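Local coordinates for protein FTT_1639c (Francisella tularensis subsp. tularensis, PDB 7KZW) that is of unknown function and is represented here by its C-terminal, mostly beta-stranded part, the full chain being predicted to carry a transmembrane helix, at residues A[14-18]-A[19-23]; A[26-30]-A[31-35]; A[36-39]-A[40-44]. The protein carries 3 engineered substitutions. All blocks are in the same frame, centred on the assembly; numbering follows the deposited sequence.

Interaction 1: residues A[14-18]-A[19-23]. Engineered in segment 19-23: Met20 (natural residue Leu).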
loop_
_atom_site.group_PDB
_atom_site.type_symbol
_atom_site.label_atom_id
_atom_site.label_comp_id
_atom_site.label_asym_id
_atom_site.label_seq_id
_atom_site.Cartn_x
_atom_site.Cartn_y
_atom_site.Cartn_z
ATOM N N GLY A 14 -0.735 9.849 -7.524
ATOM C CA GLY A 14 -1.249 11.180 -7.810
ATOM C C GLY A 14 -0.926 12.124 -6.677
ATOM O O GLY A 14 -0.270 11.753 -5.695
ATOM N N TYR A 15 -1.390 13.360 -6.824
ATOM C CA TYR A 15 -1.117 14.387 -5.821
ATOM C C TYR A 15 -2.163 15.490 -5.931
ATOM O O TYR A 15 -2.855 15.628 -6.955
ATOM C CB TYR A 15 0.308 14.977 -5.980
ATOM C CG TYR A 15 0.472 15.878 -7.170
ATOM C CD1 TYR A 15 0.591 15.351 -8.479
ATOM C CD2 TYR A 15 0.530 17.256 -7.014
ATOM C CE1 TYR A 15 0.758 16.190 -9.592
ATOM C CE2 TYR A 15 0.683 18.087 -8.146
ATOM C CZ TYR A 15 0.811 17.518 -9.408
ATOM O OH TYR A 15 0.967 18.279 -10.561
ATOM N N SER A 16 -2.238 16.315 -4.887
ATOM C CA SER A 16 -3.090 17.510 -4.877
ATOM C C SER A 16 -2.249 18.669 -4.398
ATOM O O SER A 16 -1.792 18.655 -3.252
ATOM C CB SER A 16 -4.285 17.334 -3.919
ATOM O OG SER A 16 -4.901 18.607 -3.667
ATOM N N LYS A 17 -2.027 19.659 -5.260
ATOM C CA LYS A 17 -1.289 20.849 -4.861
ATOM C C LYS A 17 -2.057 21.630 -3.788
ATOM O O LYS A 17 -1.463 22.149 -2.838
ATOM C CB LYS A 17 -1.009 21.711 -6.112
ATOM C CG LYS A 17 -0.158 22.941 -5.866
ATOM C CD LYS A 17 -0.101 23.881 -7.078
ATOM C CE LYS A 17 1.316 23.835 -7.677
ATOM N NZ LYS A 17 2.001 25.178 -7.779
ATOM N N LYS A 18 -3.387 21.661 -3.879
ATOM C CA LYS A 18 -4.185 22.479 -2.960
ATOM C C LYS A 18 -4.046 21.984 -1.524
ATOM O O LYS A 18 -3.954 22.780 -0.579
ATOM C CB LYS A 18 -5.649 22.402 -3.407
ATOM C CG LYS A 18 -6.642 23.139 -2.509
ATOM C CD LYS A 18 -8.059 22.607 -2.734
ATOM C CE LYS A 18 -8.457 22.730 -4.205
ATOM N NZ LYS A 18 -9.930 22.577 -4.458
ATOM N N ASN A 19 -3.982 20.672 -1.354
ATOM C CA ASN A 19 -3.918 20.037 -0.047
ATOM C C ASN A 19 -2.509 19.585 0.311
ATOM O O ASN A 19 -2.304 19.096 1.421
ATOM C CB ASN A 19 -4.901 18.857 -0.010
ATOM C CG ASN A 19 -6.330 19.296 -0.314
ATOM O OD1 ASN A 19 -6.791 20.314 0.202
ATOM N ND2 ASN A 19 -7.019 18.559 -1.183
HETATM N N MSE A 20 -1.525 19.845 -0.551
HETATM C CA MSE A 20 -0.186 19.274 -0.458
HETATM C C MSE A 20 -0.206 17.788 0.021
HETATM O O MSE A 20 0.455 17.380 0.997
HETATM C CB MSE A 20 0.805 20.186 0.331
HETATM C CG MSE A 20 1.312 21.486 -0.553
HETATM SE SE MSE A 20 2.486 22.513 0.541
HETATM C CE MSE A 20 2.817 23.993 -0.694
ATOM N N THR A 21 -0.964 16.968 -0.704
ATOM C CA THR A 21 -1.019 15.528 -0.476
ATOM C C THR A 21 -0.527 14.812 -1.724
ATOM O O THR A 21 -0.548 15.356 -2.834
ATOM C CB THR A 21 -2.415 15.029 -0.205
ATOM O OG1 THR A 21 -3.267 15.440 -1.278
ATOM C CG2 THR A 21 -2.954 15.619 1.110
ATOM N N ALA A 22 -0.062 13.587 -1.528
ATOM C CA ALA A 22 0.290 12.724 -2.646
ATOM C C ALA A 22 0.109 11.290 -2.191
ATOM O O ALA A 22 0.050 11.003 -0.978
ATOM C CB ALA A 22 1.696 12.987 -3.205
ATOM N N TYR A 23 0.024 10.378 -3.162
ATOM C CA TYR A 23 -0.178 8.995 -2.782
ATOM C C TYR A 23 0.389 8.043 -3.809
ATOM O O TYR A 23 0.623 8.376 -4.989
ATOM C CB TYR A 23 -1.660 8.687 -2.532
ATOM C CG TYR A 23 -2.435 8.641 -3.809
ATOM C CD1 TYR A 23 -2.595 7.434 -4.499
ATOM C CD2 TYR A 23 -2.964 9.800 -4.375
ATOM C CE1 TYR A 23 -3.303 7.396 -5.694
ATOM C CE2 TYR A 23 -3.656 9.764 -5.626
ATOM C CZ TYR A 23 -3.804 8.548 -6.251
ATOM O OH TYR A 23 -4.509 8.462 -7.459
#
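Tyr23 reaches back across the hairpin and lays its ring over Gly14, its hydrogen-bonded partner. From CB the side chain turns back over its own backbone (chi1 73°), which carries the ring toward the other strand. CD2 passes the Gly14 carbonyl oxygen, CE2 meets Gly14 CA at 3.5 Å, CZ lies near Gly14 N, and OH at the tip is 4.0 Å from that same nitrogen. Gly14 N thus sits above one ring face, toward the rim. Two backbone bonds, including Tyr23 N to Gly14 O at 2.9 Å, close the pair alongside the ring.

Next along, Tyr15 CB touches Ala22 CB at 3.7 Å. Ser16 N then donates to Thr21 O. Both Met20 and Thr21 face Ser16, a G1 bulge; Met20, an engineered selenomethionine, has positive phi. Ser16 OG accepts Asn19 N at 3.2 Å, tying the side chain to the turn.

Strand 90-97 flanks strand 21-27, pairing Ala22 with Cys96, while Lys93 makes a cation-pi contact with the Tyr23 ring. Helix 124-127 meets the end of the hairpin, where Tyr15, Lys17 and Met20 all touch Tyr124.

Interaction 2: residues A[26-30]-A[31-35]; sequences FGFCC and DNTPS
Cys29, Asn32 and Thr33 make a local, mainly polar turn contact where the chain leaves strand 21-27 for the long loop leading to strand 48-58. Asn32 folds back on the residues before it: a chi1 of 67° swings OD1 over to accept Cys29 N at 2.7 Å. That bond is nearly straight, 169° at the hydrogen, with the donor tilted modestly from the amide plane.

The Cys29 carbonyl is used in return. Thr33 OG1 donates to Cys29 O at 2.7 Å, approaching from above the carbonyl plane, and Asn32 N adds a weak bond to the same oxygen. The other end of the Asn32 amide, ND2, donates to a water that itself donates to Gly27 O, so both ends of the amide are held and its flip is fixed. Asp31 OD1 lies 3.3 Å from Cys29 SG.

Next to the amide, the Phe28 ring stands perpendicular to it, with Asn32 OD1 at the ring edge, in plane. Pro34 CD sits over one face, a CH-pi contact 4.2 Å from the centroid. Phe28 also meets Tyr116 edge-to-face and touches Pro9, and Pro34 touches Tyr116 and Arg6, so Phe28 and Pro34 pack the loop against strands 6-16 and 114-123.

Taken together, the backbone angles of Cys30 and Asp31 and the weak Asn32 N bond fit a type I turn, braced by side chains at its last position and just beyond.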
loop_
_atom_site.group_PDB
_atom_site.type_symbol
_atom_site.label_atom_id
_atom_site.label_comp_id
_atom_site.label_asym_id
_atom_site.label_seq_id
_atom_site.Cartn_x
_atom_site.Cartn_y
_atom_site.Cartn_z
ATOM N N PHE A 26 -0.955 0.596 -4.031
ATOM C CA PHE A 26 -0.389 -0.698 -4.383
ATOM C C PHE A 26 -1.476 -1.746 -4.420
ATOM O O PHE A 26 -2.390 -1.734 -3.563
ATOM C CB PHE A 26 0.673 -1.105 -3.371
ATOM C CG PHE A 26 1.796 -0.113 -3.273
ATOM C CD1 PHE A 26 2.763 -0.080 -4.246
ATOM C CD2 PHE A 26 1.850 0.825 -2.252
ATOM C CE1 PHE A 26 3.811 0.837 -4.193
ATOM C CE2 PHE A 26 2.886 1.741 -2.175
ATOM C CZ PHE A 26 3.856 1.760 -3.144
ATOM N N GLY A 27 -1.392 -2.663 -5.377
ATOM C CA GLY A 27 -2.377 -3.719 -5.511
ATOM C C GLY A 27 -2.244 -4.371 -6.878
ATOM O O GLY A 27 -1.215 -4.240 -7.531
ATOM N N PHE A 28 -3.326 -5.011 -7.320
ATOM C CA PHE A 28 -3.266 -5.844 -8.521
ATOM C C PHE A 28 -4.302 -5.391 -9.545
ATOM O O PHE A 28 -5.314 -4.768 -9.211
ATOM C CB PHE A 28 -3.519 -7.320 -8.175
ATOM C CG PHE A 28 -2.546 -7.858 -7.164
ATOM C CD1 PHE A 28 -1.309 -8.321 -7.580
ATOM C CD2 PHE A 28 -2.871 -7.916 -5.799
ATOM C CE1 PHE A 28 -0.359 -8.782 -6.679
ATOM C CE2 PHE A 28 -1.939 -8.415 -4.877
ATOM C CZ PHE A 28 -0.681 -8.858 -5.330
ATOM N N CYS A 29 -4.070 -5.760 -10.799
ATOM C CA CYS A 29 -5.014 -5.547 -11.896
ATOM C C CYS A 29 -5.255 -6.842 -12.678
ATOM O O CYS A 29 -4.917 -7.947 -12.237
ATOM C CB CYS A 29 -4.487 -4.385 -12.744
ATOM S SG CYS A 29 -2.941 -4.734 -13.612
ATOM N N CYS A 30 -5.830 -6.711 -13.894
ATOM C CA CYS A 30 -6.287 -7.872 -14.660
ATOM C C CYS A 30 -5.132 -8.759 -15.127
ATOM O O CYS A 30 -5.309 -9.972 -15.307
ATOM C CB CYS A 30 -7.096 -7.402 -15.869
ATOM S SG CYS A 30 -7.686 -8.731 -16.887
ATOM N N ASP A 31 -3.964 -8.168 -15.409
ATOM C CA ASP A 31 -2.841 -8.939 -15.949
ATOM C C ASP A 31 -1.854 -9.383 -14.878
ATOM O O ASP A 31 -0.822 -9.992 -15.192
ATOM C CB ASP A 31 -2.138 -8.217 -17.131
ATOM C CG ASP A 31 -1.359 -6.934 -16.725
ATOM O OD1 ASP A 31 -1.105 -6.657 -15.540
ATOM O OD2 ASP A 31 -0.983 -6.186 -17.647
ATOM N N ASN A 32 -2.169 -9.151 -13.641
ATOM C CA ASN A 32 -1.222 -9.532 -12.607
ATOM C C ASN A 32 -1.907 -10.035 -11.357
ATOM O O ASN A 32 -1.211 -10.202 -10.336
ATOM C CB ASN A 32 -0.143 -8.459 -12.278
ATOM C CG ASN A 32 -0.713 -7.197 -11.635
ATOM O OD1 ASN A 32 -1.820 -7.181 -11.148
ATOM N ND2 ASN A 32 0.064 -6.125 -11.653
ATOM N N THR A 33 -3.232 -10.381 -11.419
ATOM C CA THR A 33 -3.811 -10.958 -10.175
ATOM C C THR A 33 -3.571 -12.454 -10.076
ATOM O O THR A 33 -4.087 -13.234 -10.891
ATOM C CB THR A 33 -5.292 -10.702 -9.931
ATOM O OG1 THR A 33 -5.538 -9.297 -9.948
ATOM C CG2 THR A 33 -5.687 -11.225 -8.546
ATOM N N PRO A 34 -2.773 -12.898 -9.120
ATOM C CA PRO A 34 -2.410 -14.308 -9.048
ATOM C C PRO A 34 -3.615 -15.207 -8.819
ATOM O O PRO A 34 -4.633 -14.817 -8.230
ATOM C CB PRO A 34 -1.453 -14.344 -7.841
ATOM C CG PRO A 34 -0.906 -13.005 -7.779
ATOM C CD PRO A 34 -2.066 -12.100 -8.102
ATOM N N SER A 35 -3.456 -16.429 -9.273
ATOM C CA SER A 35 -4.475 -17.444 -9.108
ATOM C C SER A 35 -4.745 -17.640 -7.621
ATOM O O SER A 35 -3.831 -17.561 -6.789
ATOM C CB SER A 35 -3.967 -18.741 -9.756
ATOM O OG SER A 35 -4.599 -19.873 -9.205
HETATM O O HOH W 1 -1.453 -3.814 -10.673
#

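Interaction 3: residues A[36-39]-A[40-44]. Engineered in segment 40-44: Met41 (natural residue Ile).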
loop_
_atom_site.group_PDB
_atom_site.type_symbol
_atom_site.label_atom_id
_atom_site.label_comp_id
_atom_site.label_asym_id
_atom_site.label_seq_id
_atom_site.Cartn_x
_atom_site.Cartn_y
_atom_site.Cartn_z
ATOM N N GLY A 36 -6.028 -17.791 -7.271
ATOM C CA GLY A 36 -6.414 -18.065 -5.903
ATOM C C GLY A 36 -6.425 -16.872 -4.977
ATOM O O GLY A 36 -6.491 -17.053 -3.759
ATOM N N ILE A 37 -6.303 -15.659 -5.502
ATOM C CA ILE A 37 -6.309 -14.449 -4.697
ATOM C C ILE A 37 -7.660 -13.771 -4.893
ATOM O O ILE A 37 -8.035 -13.448 -6.026
ATOM C CB ILE A 37 -5.167 -13.502 -5.093
ATOM C CG1 ILE A 37 -3.813 -14.194 -4.877
ATOM C CG2 ILE A 37 -5.295 -12.182 -4.301
ATOM C CD1 ILE A 37 -3.451 -14.291 -3.429
ATOM N N PHE A 38 -8.388 -13.562 -3.797
ATOM C CA PHE A 38 -9.746 -13.019 -3.807
ATOM C C PHE A 38 -9.817 -11.809 -2.909
ATOM O O PHE A 38 -9.000 -11.665 -1.983
ATOM C CB PHE A 38 -10.733 -14.078 -3.313
ATOM C CG PHE A 38 -10.714 -15.302 -4.166
ATOM C CD1 PHE A 38 -11.295 -15.279 -5.424
ATOM C CD2 PHE A 38 -10.055 -16.440 -3.760
ATOM C CE1 PHE A 38 -11.287 -16.404 -6.253
ATOM C CE2 PHE A 38 -10.019 -17.580 -4.579
ATOM C CZ PHE A 38 -10.649 -17.554 -5.830
ATOM N N ASN A 39 -10.743 -10.887 -3.226
ATOM C CA ASN A 39 -10.890 -9.628 -2.535
ATOM C C ASN A 39 -12.148 -9.608 -1.673
ATOM O O ASN A 39 -12.892 -10.598 -1.601
ATOM C CB ASN A 39 -10.793 -8.449 -3.516
ATOM C CG ASN A 39 -11.931 -8.406 -4.502
ATOM O OD1 ASN A 39 -13.071 -8.528 -4.103
ATOM N ND2 ASN A 39 -11.631 -8.200 -5.781
ATOM N N ILE A 40 -12.411 -8.460 -1.031
ATOM C CA ILE A 40 -13.496 -8.415 -0.056
ATOM C C ILE A 40 -14.877 -8.463 -0.685
ATOM O O ILE A 40 -15.895 -8.535 0.021
ATOM C CB ILE A 40 -13.351 -7.257 0.959
ATOM C CG1 ILE A 40 -13.346 -5.900 0.256
ATOM C CG2 ILE A 40 -12.111 -7.510 1.803
ATOM C CD1 ILE A 40 -13.236 -4.723 1.279
HETATM N N MSE A 41 -14.957 -8.381 -1.996
HETATM C CA MSE A 41 -16.278 -8.551 -2.660
HETATM C C MSE A 41 -16.543 -10.028 -2.866
HETATM O O MSE A 41 -17.678 -10.352 -3.205
HETATM C CB MSE A 41 -16.284 -7.928 -4.039
HETATM C CG MSE A 41 -16.265 -6.423 -4.036
HETATM SE SE MSE A 41 -16.204 -5.672 -5.851
HETATM C CE MSE A 41 -17.759 -6.686 -6.259
ATOM N N ASP A 42 -15.589 -10.888 -2.568
ATOM C CA ASP A 42 -15.659 -12.312 -2.868
ATOM C C ASP A 42 -16.021 -13.093 -1.612
ATOM O O ASP A 42 -15.971 -12.580 -0.487
ATOM C CB ASP A 42 -14.355 -12.803 -3.504
ATOM C CG ASP A 42 -13.987 -12.013 -4.808
ATOM O OD1 ASP A 42 -14.930 -11.631 -5.559
ATOM O OD2 ASP A 42 -12.767 -11.776 -5.090
ATOM N N LYS A 43 -16.421 -14.354 -1.826
ATOM C CA LYS A 43 -16.949 -15.133 -0.714
ATOM C C LYS A 43 -15.884 -15.428 0.330
ATOM O O LYS A 43 -16.183 -15.453 1.532
ATOM C CB LYS A 43 -17.568 -16.434 -1.244
ATOM C CG LYS A 43 -18.943 -16.237 -1.926
ATOM C CD LYS A 43 -19.304 -17.298 -3.009
ATOM C CE LYS A 43 -20.835 -17.507 -3.165
ATOM N NZ LYS A 43 -21.609 -16.254 -2.870
ATOM N N LYS A 44 -14.629 -15.637 -0.099
ATOM C CA LYS A 44 -13.534 -15.977 0.811
ATOM C C LYS A 44 -12.319 -15.088 0.542
ATOM O O LYS A 44 -11.381 -15.486 -0.178
ATOM C CB LYS A 44 -13.197 -17.475 0.788
ATOM C CG LYS A 44 -12.118 -17.786 1.837
ATOM C CD LYS A 44 -12.648 -18.307 3.167
ATOM C CE LYS A 44 -11.522 -18.460 4.229
ATOM N NZ LYS A 44 -10.423 -17.410 4.227
#
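A type I beta turn from Asn39 to Asp42, with an Asx turn built into its start, shapes this part of the loop between strands 21-27 and 48-58. Asp42 N closes the turn on Asn39 O at 2.9 Å. Asn39 makes the Asx turn: chi1 near 66° curls its amide over the following peptide, and OD1 accepts Met41 N at 2.8 Å in the amide's own plane. Met41 is an engineered selenomethionine, and its CB also lies against OD1.

Asp42 answers from the far end. Its OD2 takes Asn39 N at 2.9 Å, on the anti side but well out of the carboxylate plane, with an angle of 165° at the hydrogen. The amide of Asn39 and this carboxylate are turned 23° apart. OD2 also reaches the Phe38 ring edge in plane, 3.8 Å from CD1; the Phe38 ring and the Asp42 carboxylate stand almost perpendicular. Phe38 CB is flanked by Lys44 O, at 3.5 Å.

Asn39 ND2 is hydrogen-bonded to Asn89 OD1, which leaves both polar ends of this buried amide satisfied and its orientation fixed. Asn39 thus gives three groups to the turn, backbone N-H, backbone O and OD1, and the negative charge of Asp42 would be partly offset by the N-H it accepts and by the weakly positive hydrogens at the phenylalanine rim.

Overall arrangement
All three contacts lie near the surface and follow one another along the chain. Interaction 1 lies on one side of the chain's centre and interaction 3 on the opposite side, the same side as interaction 2. Interaction 1 joins strands 6-16 and 21-27 through paired backbones at their shared hairpin; interaction 2 begins where strand 21-27 ends, about 26 Å away between centres. Interaction 3 lies further along the same loop, its centre about 13 Å from that of interaction 2. The chemistry shifts accordingly: regular strand pairing gives way to turns held by asparagine, threonine and aspartate side chains. Asn89 is common to the last two, hydrogen-bonded to Phe28 through its backbone and to the Asn39 side chain.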